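Local coordinates for protein acyl-CoA dehydrogenase (Bacillus anthracis, PDB 3OWA) that probably oxidises acyl-CoA thioesters to enoyl-CoA, passing the electrons to a bound FAD cofactor, as in other acyl-CoA dehydrogenases, at residues Pro305-Lys310 / Val380-Gly385; Ala316-Ala321 / Asp373-Glu378; Asn525-Leu530 / Ala587-Asp592. One frame throughout, in Å; residues are numbered along the deposited sequence.

In the fold
Contacts 1 and 2 join the same two helices, 305-336 and 358-383, of the C-terminal helical domain, and contact 2 is nested inside the loop that contact 1 closes. Their centres lie about 13 Å apart, and the Lys310-Glu378 salt bridge links them. Contact 1 is buried beside the FAD and the second subunit, with apolar packing and backbone groups that hold the cofactor. Contact 2, nearer the centre of the chain, is partly buried and relies on a lysine lying over a tyrosine ring. Contact 3 pairs two later helices, 526-554 and 578-592, is buried within one subunit, and packs a glutamine amide against aliphatic chains.

Contact 1. Residues Pro305-Lys310 / Val380-Gly385; sequences PLIQEK and VQIHGG. With FAD (flavin-adenine dinucleotide), chain J.
Ile307 and Lys310 meet Ile382 and Gln381 where two helices of the acyl-CoA dehydrogenase C-terminal helical domain come together at the FAD pocket, on the subunit interface. The apolar part centres on Ile382, whose CG1 lies 4.0 Å from Ile307 CD1. In Ile307, chi1 and chi2, both near -67°, together bring CD1 against both Ile382 and the cofactor: the same methyl lies 3.7 Å from FAD O4B, at the ribose of the adenosine half. Lys310 runs past Ile382 in the opposite direction, its CD 3.9 Å from Ile382 CG1. The lysine chain is extended as far as CE and bends only at its last torsion, which brings NZ to 3.9 Å from Gln381 CG, a contact without a hydrogen bond. The ammonium group instead forms salt bridges with Glu378 and with Glu412 of the second subunit. The Gln381 amide leads away from Lys310: its OE1 accepts from Arg402, and its NE2 bonds to Glu412 and the backbone O of Arg405, all of the second subunit, so both polar ends have partners across the interface. Backbone groups at the last turn of this helix and just after it bind FAD: Gln381 O accepts a 2.6 Å bond from FAD O3B, Gly384 adopts positive phi, and Gly385 N donates to FAD O1P at 2.8 Å with an N-H...O angle of 156°.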
loop_
_atom_site.group_PDB
_atom_site.type_symbol
_atom_site.label_atom_id
_atom_site.label_comp_id
_atom_site.label_asym_id
_atom_site.label_seq_id
_atom_site.Cartn_x
_atom_site.Cartn_y
_atom_site.Cartn_z
ATOM N N PRO A 305 13.146 17.845 -3.687
ATOM C CA PRO A 305 12.785 17.098 -4.875
ATOM C C PRO A 305 12.041 15.798 -4.602
ATOM O O PRO A 305 11.162 15.458 -5.374
ATOM C CB PRO A 305 14.140 16.844 -5.550
ATOM C CG PRO A 305 14.941 18.101 -5.195
ATOM C CD PRO A 305 14.521 18.394 -3.769
ATOM N N LEU A 306 12.379 15.056 -3.553
ATOM C CA LEU A 306 11.666 13.793 -3.280
ATOM C C LEU A 306 10.195 14.025 -2.942
ATOM O O LEU A 306 9.353 13.225 -3.300
ATOM C CB LEU A 306 12.277 13.017 -2.114
ATOM C CG LEU A 306 13.554 12.231 -2.355
ATOM C CD1 LEU A 306 13.876 11.369 -1.102
ATOM C CD2 LEU A 306 13.395 11.398 -3.637
ATOM N N ILE A 307 9.905 15.104 -2.219
ATOM C CA ILE A 307 8.527 15.510 -1.929
ATOM C C ILE A 307 7.825 15.938 -3.236
ATOM O O ILE A 307 6.671 15.551 -3.506
ATOM C CB ILE A 307 8.504 16.629 -0.851
ATOM C CG1 ILE A 307 9.001 16.065 0.500
ATOM C CG2 ILE A 307 7.122 17.246 -0.708
ATOM C CD1 ILE A 307 8.057 15.019 1.141
ATOM N N GLN A 308 8.535 16.712 -4.056
ATOM C CA GLN A 308 7.999 17.142 -5.348
ATOM C C GLN A 308 7.695 15.925 -6.232
ATOM O O GLN A 308 6.646 15.848 -6.872
ATOM C CB GLN A 308 9.015 18.053 -6.042
ATOM C CG GLN A 308 9.170 19.378 -5.340
ATOM C CD GLN A 308 10.320 20.210 -5.886
ATOM O OE1 GLN A 308 10.916 19.878 -6.914
ATOM N NE2 GLN A 308 10.640 21.297 -5.192
ATOM N N GLU A 309 8.604 14.962 -6.241
ATOM C CA GLU A 309 8.412 13.762 -7.034
ATOM C C GLU A 309 7.138 12.985 -6.589
ATOM O O GLU A 309 6.356 12.557 -7.444
ATOM C CB GLU A 309 9.646 12.853 -6.953
ATOM C CG GLU A 309 9.647 11.700 -7.979
ATOM C CD GLU A 309 10.781 10.679 -7.764
ATOM O OE1 GLU A 309 11.209 10.056 -8.772
ATOM O OE2 GLU A 309 11.260 10.501 -6.608
ATOM N N LYS A 310 6.936 12.808 -5.281
ATOM C CA LYS A 310 5.731 12.122 -4.790
ATOM C C LYS A 310 4.479 12.855 -5.266
ATOM O O LYS A 310 3.562 12.239 -5.787
ATOM C CB LYS A 310 5.717 12.016 -3.260
ATOM C CG LYS A 310 6.836 11.201 -2.655
ATOM C CD LYS A 310 6.736 11.313 -1.134
ATOM C CE LYS A 310 7.940 10.671 -0.432
ATOM N NZ LYS A 310 7.920 9.155 -0.625
ATOM N N VAL A 380 0.207 10.067 3.376
ATOM C CA VAL A 380 0.663 9.812 4.688
ATOM C C VAL A 380 2.183 10.034 4.826
ATOM O O VAL A 380 2.620 10.639 5.818
ATOM C CB VAL A 380 0.330 8.310 5.106
ATOM C CG1 VAL A 380 1.080 7.967 6.360
ATOM C CG2 VAL A 380 -1.216 8.136 5.298
ATOM N N GLN A 381 2.994 9.494 3.899
ATOM C CA GLN A 381 4.437 9.619 3.971
ATOM C C GLN A 381 4.866 11.099 3.943
ATOM O O GLN A 381 5.760 11.516 4.678
ATOM C CB GLN A 381 5.127 8.892 2.798
ATOM C CG GLN A 381 6.615 8.669 3.016
ATOM C CD GLN A 381 6.851 7.645 4.127
ATOM O OE1 GLN A 381 5.915 6.961 4.508
ATOM N NE2 GLN A 381 8.092 7.570 4.688
ATOM N N ILE A 382 4.236 11.878 3.096
ATOM C CA ILE A 382 4.526 13.331 3.072
ATOM C C ILE A 382 4.265 14.016 4.443
ATOM O O ILE A 382 4.980 14.944 4.843
ATOM C CB ILE A 382 3.679 14.028 1.987
ATOM C CG1 ILE A 382 4.260 13.751 0.605
ATOM C CG2 ILE A 382 3.652 15.576 2.166
ATOM C CD1 ILE A 382 3.308 14.096 -0.506
ATOM N N HIS A 383 3.243 13.552 5.160
ATOM C CA HIS A 383 2.902 14.096 6.491
ATOM C C HIS A 383 3.824 13.536 7.583
ATOM O O HIS A 383 3.894 14.071 8.672
ATOM C CB HIS A 383 1.426 13.765 6.881
ATOM C CG HIS A 383 0.400 14.643 6.218
ATOM N ND1 HIS A 383 0.006 14.480 4.905
ATOM C CD2 HIS A 383 -0.316 15.696 6.700
ATOM C CE1 HIS A 383 -0.901 15.409 4.603
ATOM N NE2 HIS A 383 -1.135 16.128 5.686
ATOM N N GLY A 384 4.554 12.462 7.290
ATOM C CA GLY A 384 5.384 11.860 8.326
ATOM C C GLY A 384 4.548 11.265 9.449
ATOM O O GLY A 384 3.457 10.731 9.218
ATOM N N GLY A 385 5.031 11.393 10.684
ATOM C CA GLY A 385 4.320 10.876 11.875
ATOM C C GLY A 385 2.923 11.478 12.023
ATOM O O GLY A 385 2.061 10.842 12.589
HETATM P PA FAD J . 9.073 15.185 8.936
HETATM O O1A FAD J . 8.332 16.512 8.917
HETATM O O2A FAD J . 10.452 15.270 9.474
HETATM O O5B FAD J . 9.025 14.622 7.452
HETATM C C5B FAD J . 7.927 14.874 6.622
HETATM C C4B FAD J . 8.202 14.325 5.239
HETATM O O4B FAD J . 9.262 15.067 4.647
HETATM C C3B FAD J . 8.632 12.855 5.275
HETATM O O3B FAD J . 8.178 12.238 4.103
HETATM C C2B FAD J . 10.149 12.974 5.165
HETATM O O2B FAD J . 10.732 11.833 4.599
HETATM C C1B FAD J . 10.302 14.194 4.255
HETATM N N9A FAD J . 11.615 14.858 4.423
HETATM C C8A FAD J . 12.113 15.493 5.543
HETATM N N7A FAD J . 13.349 15.993 5.261
HETATM C C5A FAD J . 13.629 15.692 3.973
HETATM C C6A FAD J . 14.737 15.927 3.158
HETATM N N6A FAD J . 15.863 16.454 3.661
HETATM N N1A FAD J . 14.708 15.473 1.856
HETATM C C2A FAD J . 13.616 14.784 1.359
HETATM N N3A FAD J . 12.524 14.567 2.173
HETATM C C4A FAD J . 12.538 14.985 3.446
HETATM N N1 FAD J . 10.789 9.922 18.436
HETATM C C2 FAD J . 11.619 9.734 19.501
HETATM O O2 FAD J . 12.656 10.392 19.553
HETATM N N3 FAD J . 11.291 8.837 20.508
HETATM C C4 FAD J . 10.130 8.102 20.462
HETATM O O4 FAD J . 9.870 7.308 21.374
HETATM C C4X FAD J . 9.292 8.275 19.368
HETATM N N5 FAD J . 8.112 7.554 19.274
HETATM C C5X FAD J . 7.248 7.772 18.224
HETATM C C6 FAD J . 6.021 7.100 18.187
HETATM C C7 FAD J . 5.156 7.343 17.124
HETATM C C7M FAD J . 3.840 6.602 17.041
HETATM C C8 FAD J . 5.516 8.269 16.142
HETATM C C8M FAD J . 4.636 8.572 14.969
HETATM C C9 FAD J . 6.740 8.931 16.174
HETATM C C9A FAD J . 7.601 8.707 17.232
HETATM N N10 FAD J . 8.820 9.372 17.275
HETATM C C10 FAD J . 9.633 9.192 18.361
HETATM C "C1'" FAD J . 9.211 10.373 16.223
HETATM C "C2'" FAD J . 9.227 9.704 14.826
HETATM O "O2'" FAD J . 10.175 8.637 14.625
HETATM C "C3'" FAD J . 9.236 10.804 13.748
HETATM O "O3'" FAD J . 7.952 10.904 13.174
HETATM C "C4'" FAD J . 10.249 10.509 12.684
HETATM O "O4'" FAD J . 11.510 10.398 13.322
HETATM C "C5'" FAD J . 9.906 11.746 11.434
HETATM O "O5'" FAD J . 9.613 13.038 11.772
HETATM P P FAD J . 8.302 13.896 11.355
HETATM O O1P FAD J . 7.144 12.965 11.645
HETATM O O2P FAD J . 8.131 15.198 12.029
HETATM O O3P FAD J . 8.300 14.047 9.778
#

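Contact 2. Residues Ala316-Ala321 / Asp373-Glu378; sequences AKTYAA and DYTVDE
Lys317 lies across the ring of Tyr374 where helices 305-336 and 358-383 pack together in the acyl-CoA dehydrogenase C-terminal helical domain. This is the tight part of the contact. The lysine chain meets the tyrosine at about a right angle, with CD 3.6 Å from Tyr374 CD2, and its CE makes a CH-pi contact 3.8 Å from the ring centroid, 15° off the normal. The bend at chi4 (-67°) keeps NZ over the same face but farther off than CE, 5.0 Å from the centroid of the Tyr374 ring, a long cation-pi contact. Glu378 CG lies over the opposite face, offset toward the rim, so methylene groups flank both faces of the ring, while Asn313 hydrogen-bonds its hydroxyl. The lysine itself is partly exposed, and its NZ makes a weak hydrogen bond to a pentaethylene glycol probably taken up from the crystallisation liquor.

The looser part is one helical position along, although it is buried. Thr318 and Thr375 turn their hydroxyls to backbone carbonyls of their own helices, at Met314 and Leu372. Ala280 of helix 257-293 packs on both threonines, and between the two segments they meet through Thr318 OG1 and Thr375 CG2, 4.0 Å apart.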
loop_
_atom_site.group_PDB
_atom_site.type_symbol
_atom_site.label_atom_id
_atom_site.label_comp_id
_atom_site.label_asym_id
_atom_site.label_seq_id
_atom_site.Cartn_x
_atom_site.Cartn_y
_atom_site.Cartn_z
ATOM N N ALA A 316 -0.213 12.878 -11.559
ATOM C CA ALA A 316 -0.247 12.293 -12.892
ATOM C C ALA A 316 -1.133 11.055 -12.970
ATOM O O ALA A 316 -1.883 10.885 -13.915
ATOM C CB ALA A 316 1.148 11.993 -13.396
ATOM N N LYS A 317 -1.010 10.169 -11.993
ATOM C CA LYS A 317 -1.974 9.066 -11.844
ATOM C C LYS A 317 -3.403 9.539 -11.706
ATOM O O LYS A 317 -4.286 8.973 -12.328
ATOM C CB LYS A 317 -1.593 8.194 -10.637
ATOM C CG LYS A 317 -0.243 7.488 -10.824
ATOM C CD LYS A 317 0.067 6.741 -9.513
ATOM C CE LYS A 317 1.481 6.164 -9.500
ATOM N NZ LYS A 317 1.608 5.050 -10.541
ATOM N N THR A 318 -3.640 10.576 -10.906
ATOM C CA THR A 318 -5.000 11.086 -10.704
ATOM C C THR A 318 -5.565 11.651 -12.023
ATOM O O THR A 318 -6.749 11.471 -12.321
ATOM C CB THR A 318 -5.012 12.202 -9.650
ATOM O OG1 THR A 318 -4.627 11.673 -8.386
ATOM C CG2 THR A 318 -6.426 12.855 -9.495
ATOM N N TYR A 319 -4.719 12.332 -12.807
ATOM C CA TYR A 319 -5.128 12.842 -14.122
ATOM C C TYR A 319 -5.526 11.652 -14.977
ATOM O O TYR A 319 -6.574 11.662 -15.594
ATOM C CB TYR A 319 -3.989 13.604 -14.818
ATOM C CG TYR A 319 -4.379 14.140 -16.198
ATOM C CD1 TYR A 319 -5.215 15.261 -16.323
ATOM C CD2 TYR A 319 -3.906 13.530 -17.376
ATOM C CE1 TYR A 319 -5.584 15.753 -17.592
ATOM C CE2 TYR A 319 -4.260 14.027 -18.652
ATOM C CZ TYR A 319 -5.095 15.135 -18.739
ATOM O OH TYR A 319 -5.449 15.628 -19.977
ATOM N N ALA A 320 -4.712 10.597 -14.993
ATOM C CA ALA A 320 -5.076 9.462 -15.839
ATOM C C ALA A 320 -6.370 8.801 -15.354
ATOM O O ALA A 320 -7.216 8.447 -16.178
ATOM C CB ALA A 320 -3.926 8.446 -15.980
ATOM N N ALA A 321 -6.555 8.690 -14.035
ATOM C CA ALA A 321 -7.788 8.109 -13.483
ATOM C C ALA A 321 -9.022 8.956 -13.784
ATOM O O ALA A 321 -10.079 8.441 -14.180
ATOM C CB ALA A 321 -7.649 7.854 -11.933
ATOM N N ASP A 373 -5.183 4.195 -3.616
ATOM C CA ASP A 373 -4.323 3.475 -2.648
ATOM C C ASP A 373 -2.900 4.124 -2.604
ATOM O O ASP A 373 -2.305 4.346 -1.527
ATOM C CB ASP A 373 -4.249 2.009 -3.094
ATOM C CG ASP A 373 -3.385 1.146 -2.196
ATOM O OD1 ASP A 373 -3.919 0.481 -1.282
ATOM O OD2 ASP A 373 -2.150 1.118 -2.385
ATOM N N TYR A 374 -2.339 4.376 -3.769
ATOM C CA TYR A 374 -1.007 4.968 -3.877
ATOM C C TYR A 374 -1.025 6.405 -3.349
ATOM O O TYR A 374 -0.106 6.809 -2.639
ATOM C CB TYR A 374 -0.554 4.950 -5.364
ATOM C CG TYR A 374 0.729 5.716 -5.586
ATOM C CD1 TYR A 374 1.966 5.098 -5.369
ATOM C CD2 TYR A 374 0.708 7.076 -5.973
ATOM C CE1 TYR A 374 3.170 5.799 -5.521
ATOM C CE2 TYR A 374 1.914 7.789 -6.120
ATOM C CZ TYR A 374 3.132 7.127 -5.923
ATOM O OH TYR A 374 4.326 7.813 -6.048
ATOM N N THR A 375 -2.026 7.202 -3.726
ATOM C CA THR A 375 -2.050 8.600 -3.309
ATOM C C THR A 375 -2.224 8.778 -1.796
ATOM O O THR A 375 -1.588 9.654 -1.208
ATOM C CB THR A 375 -3.103 9.465 -4.088
ATOM O OG1 THR A 375 -4.413 9.006 -3.722
ATOM C CG2 THR A 375 -2.927 9.328 -5.608
ATOM N N VAL A 376 -3.033 7.945 -1.122
ATOM C CA VAL A 376 -3.165 8.143 0.322
ATOM C C VAL A 376 -1.910 7.627 1.006
ATOM O O VAL A 376 -1.506 8.122 2.032
ATOM C CB VAL A 376 -4.457 7.475 0.983
ATOM C CG1 VAL A 376 -5.666 8.091 0.418
ATOM C CG2 VAL A 376 -4.521 5.954 0.707
ATOM N N ASP A 377 -1.269 6.638 0.422
ATOM C CA ASP A 377 -0.064 6.146 1.020
ATOM C C ASP A 377 1.078 7.206 0.907
ATOM O O ASP A 377 1.885 7.381 1.846
ATOM C CB ASP A 377 0.352 4.854 0.346
ATOM C CG ASP A 377 1.601 4.279 0.973
ATOM O OD1 ASP A 377 1.492 3.812 2.122
ATOM O OD2 ASP A 377 2.696 4.303 0.344
ATOM N N GLU A 378 1.174 7.916 -0.223
ATOM C CA GLU A 378 2.231 8.890 -0.304
ATOM C C GLU A 378 1.823 10.107 0.492
ATOM O O GLU A 378 2.669 10.869 0.944
ATOM C CB GLU A 378 2.518 9.284 -1.753
ATOM C CG GLU A 378 3.300 8.145 -2.548
ATOM C CD GLU A 378 4.666 7.737 -1.914
ATOM O OE1 GLU A 378 5.224 6.693 -2.322
ATOM O OE2 GLU A 378 5.167 8.391 -0.967
#

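Contact 3. Residues Asn525-Leu530 / Ala587-Asp592; sequences NKQKVL and AKILED
The side chain of Gln527 lies alongside that of Lys588, the two running past each other in opposite directions, where helices 526-554 and 578-592 pack together in the C-terminal helical part of the acyl-CoA dehydrogenase chain. Lys588 is extended, with CG anti to its backbone N (chi1 -170°), and its methylenes follow the amide of the glutamine: CB is 3.7 Å from Gln527 OE1, and CD is 3.8 Å from Gln527 CD. The ammonium end continues back toward the base of the glutamine, reaching 4.2 Å between Lys588 NZ and Gln527 CB. Ile589 completes this first shell. It crosses the glutamine at about a right angle and brings its CG1 to 3.9 Å from Gln527 NE2. No hydrogen bond joins the two segments, so the contact between them is one of van der Waals packing.

What positions the amide lies just outside. A bend at chi2 (76°) turns the end of Gln527 so that NE2 hydrogen-bonds both Tyr531 OH, one turn further along its own helix, and the backbone O of Ile585 on the facing helix. The buried amide nitrogen is thereby satisfied, and through Ile585 it still ties helix to helix.

Separately, Lys528 NZ reaches back to donate to OD1 of Asn525, the residue just before helix 526-554, at 2.9 Å. Lys528 also rests on Tyr319 of helix 305-336, while Asn525 lies against helix 490-520. Ile589 packs on Val284 and Ala288 of helix 257-293 and on Ala315. Helix 578-592, near the C-terminus, thus lies against helices 257-293, 305-336 and 526-554.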
loop_
_atom_site.group_PDB
_atom_site.type_symbol
_atom_site.label_atom_id
_atom_site.label_comp_id
_atom_site.label_asym_id
_atom_site.label_seq_id
_atom_site.Cartn_x
_atom_site.Cartn_y
_atom_site.Cartn_z
ATOM N N ASN A 525 -2.356 24.333 -21.930
ATOM C CA ASN A 525 -2.485 22.929 -21.551
ATOM C C ASN A 525 -1.177 22.210 -21.233
ATOM O O ASN A 525 -1.074 20.978 -21.364
ATOM C CB ASN A 525 -3.323 22.176 -22.582
ATOM C CG ASN A 525 -4.776 22.607 -22.553
ATOM O OD1 ASN A 525 -5.476 22.414 -21.544
ATOM N ND2 ASN A 525 -5.241 23.225 -23.648
ATOM N N LYS A 526 -0.206 22.986 -20.757
ATOM C CA LYS A 526 1.120 22.516 -20.414
ATOM C C LYS A 526 1.110 21.409 -19.338
ATOM O O LYS A 526 1.803 20.390 -19.468
ATOM C CB LYS A 526 1.965 23.710 -19.948
ATOM C CG LYS A 526 3.418 23.343 -19.590
ATOM C CD LYS A 526 4.319 24.569 -19.544
ATOM C CE LYS A 526 5.672 24.289 -20.220
ATOM N NZ LYS A 526 6.506 25.537 -20.349
ATOM N N GLN A 527 0.329 21.628 -18.286
ATOM C CA GLN A 527 0.193 20.650 -17.189
ATOM C C GLN A 527 -0.372 19.317 -17.703
ATOM O O GLN A 527 0.147 18.260 -17.384
ATOM C CB GLN A 527 -0.650 21.250 -16.064
ATOM C CG GLN A 527 -0.660 20.483 -14.736
ATOM C CD GLN A 527 0.616 20.664 -13.907
ATOM O OE1 GLN A 527 1.645 21.170 -14.400
ATOM N NE2 GLN A 527 0.555 20.237 -12.635
ATOM N N LYS A 528 -1.411 19.346 -18.525
ATOM C CA LYS A 528 -1.905 18.094 -19.095
ATOM C C LYS A 528 -0.861 17.361 -19.930
ATOM O O LYS A 528 -0.782 16.138 -19.877
ATOM C CB LYS A 528 -3.144 18.320 -19.946
ATOM C CG LYS A 528 -4.339 18.798 -19.176
ATOM C CD LYS A 528 -5.491 19.065 -20.110
ATOM C CE LYS A 528 -6.519 19.848 -19.360
ATOM N NZ LYS A 528 -7.352 20.627 -20.252
ATOM N N VAL A 529 -0.090 18.109 -20.729
ATOM C CA VAL A 529 0.920 17.493 -21.587
ATOM C C VAL A 529 1.940 16.763 -20.720
ATOM O O VAL A 529 2.307 15.626 -21.016
ATOM C CB VAL A 529 1.623 18.521 -22.508
ATOM C CG1 VAL A 529 2.943 17.962 -23.088
ATOM C CG2 VAL A 529 0.698 18.959 -23.625
ATOM N N LEU A 530 2.380 17.437 -19.661
ATOM C CA LEU A 530 3.324 16.898 -18.696
ATOM C C LEU A 530 2.821 15.624 -18.002
ATOM O O LEU A 530 3.538 14.635 -17.976
ATOM C CB LEU A 530 3.696 17.981 -17.671
ATOM C CG LEU A 530 4.637 19.098 -18.202
ATOM C CD1 LEU A 530 4.814 20.158 -17.142
ATOM C CD2 LEU A 530 5.990 18.567 -18.683
ATOM N N ALA A 587 5.768 21.931 -9.283
ATOM C CA ALA A 587 5.793 23.363 -9.100
ATOM C C ALA A 587 4.380 23.920 -9.187
ATOM O O ALA A 587 3.982 24.710 -8.344
ATOM C CB ALA A 587 6.738 24.051 -10.153
ATOM N N LYS A 588 3.615 23.510 -10.201
ATOM C CA LYS A 588 2.267 24.055 -10.392
ATOM C C LYS A 588 1.246 23.542 -9.336
ATOM O O LYS A 588 0.354 24.278 -8.884
ATOM C CB LYS A 588 1.760 23.738 -11.784
ATOM C CG LYS A 588 0.465 24.500 -12.099
ATOM C CD LYS A 588 0.059 24.369 -13.526
ATOM C CE LYS A 588 -0.921 25.474 -13.894
ATOM N NZ LYS A 588 -1.284 25.326 -15.330
ATOM N N ILE A 589 1.392 22.280 -8.939
ATOM C CA ILE A 589 0.575 21.719 -7.856
ATOM C C ILE A 589 0.800 22.507 -6.571
ATOM O O ILE A 589 -0.156 22.903 -5.918
ATOM C CB ILE A 589 0.943 20.243 -7.631
ATOM C CG1 ILE A 589 0.441 19.449 -8.832
ATOM C CG2 ILE A 589 0.353 19.723 -6.262
ATOM C CD1 ILE A 589 0.973 18.067 -8.882
ATOM N N LEU A 590 2.068 22.761 -6.243
ATOM C CA LEU A 590 2.425 23.493 -5.032
ATOM C C LEU A 590 2.046 24.972 -5.116
ATOM O O LEU A 590 1.775 25.599 -4.094
ATOM C CB LEU A 590 3.907 23.372 -4.730
ATOM C CG LEU A 590 4.326 21.972 -4.318
ATOM C CD1 LEU A 590 5.846 21.824 -4.483
ATOM C CD2 LEU A 590 3.836 21.671 -2.879
ATOM N N GLU A 591 2.031 25.512 -6.331
ATOM C CA GLU A 591 1.597 26.902 -6.549
ATOM C C GLU A 591 0.084 27.062 -6.292
ATOM O O GLU A 591 -0.333 27.974 -5.584
ATOM C CB GLU A 591 1.969 27.348 -7.963
ATOM C CG GLU A 591 1.407 28.697 -8.344
ATOM C CD GLU A 591 2.093 29.849 -7.613
ATOM O OE1 GLU A 591 3.214 30.232 -8.030
ATOM O OE2 GLU A 591 1.506 30.377 -6.633
ATOM N N ASP A 592 -0.718 26.161 -6.859
ATOM C CA ASP A 592 -2.184 26.174 -6.693
ATOM C C ASP A 592 -2.651 25.533 -5.385
ATOM O O ASP A 592 -3.787 25.724 -4.977
ATOM C CB ASP A 592 -2.869 25.492 -7.894
ATOM C CG ASP A 592 -2.537 26.175 -9.243
ATOM O OD1 ASP A 592 -2.146 27.372 -9.253
ATOM O OD2 ASP A 592 -2.657 25.505 -10.303
#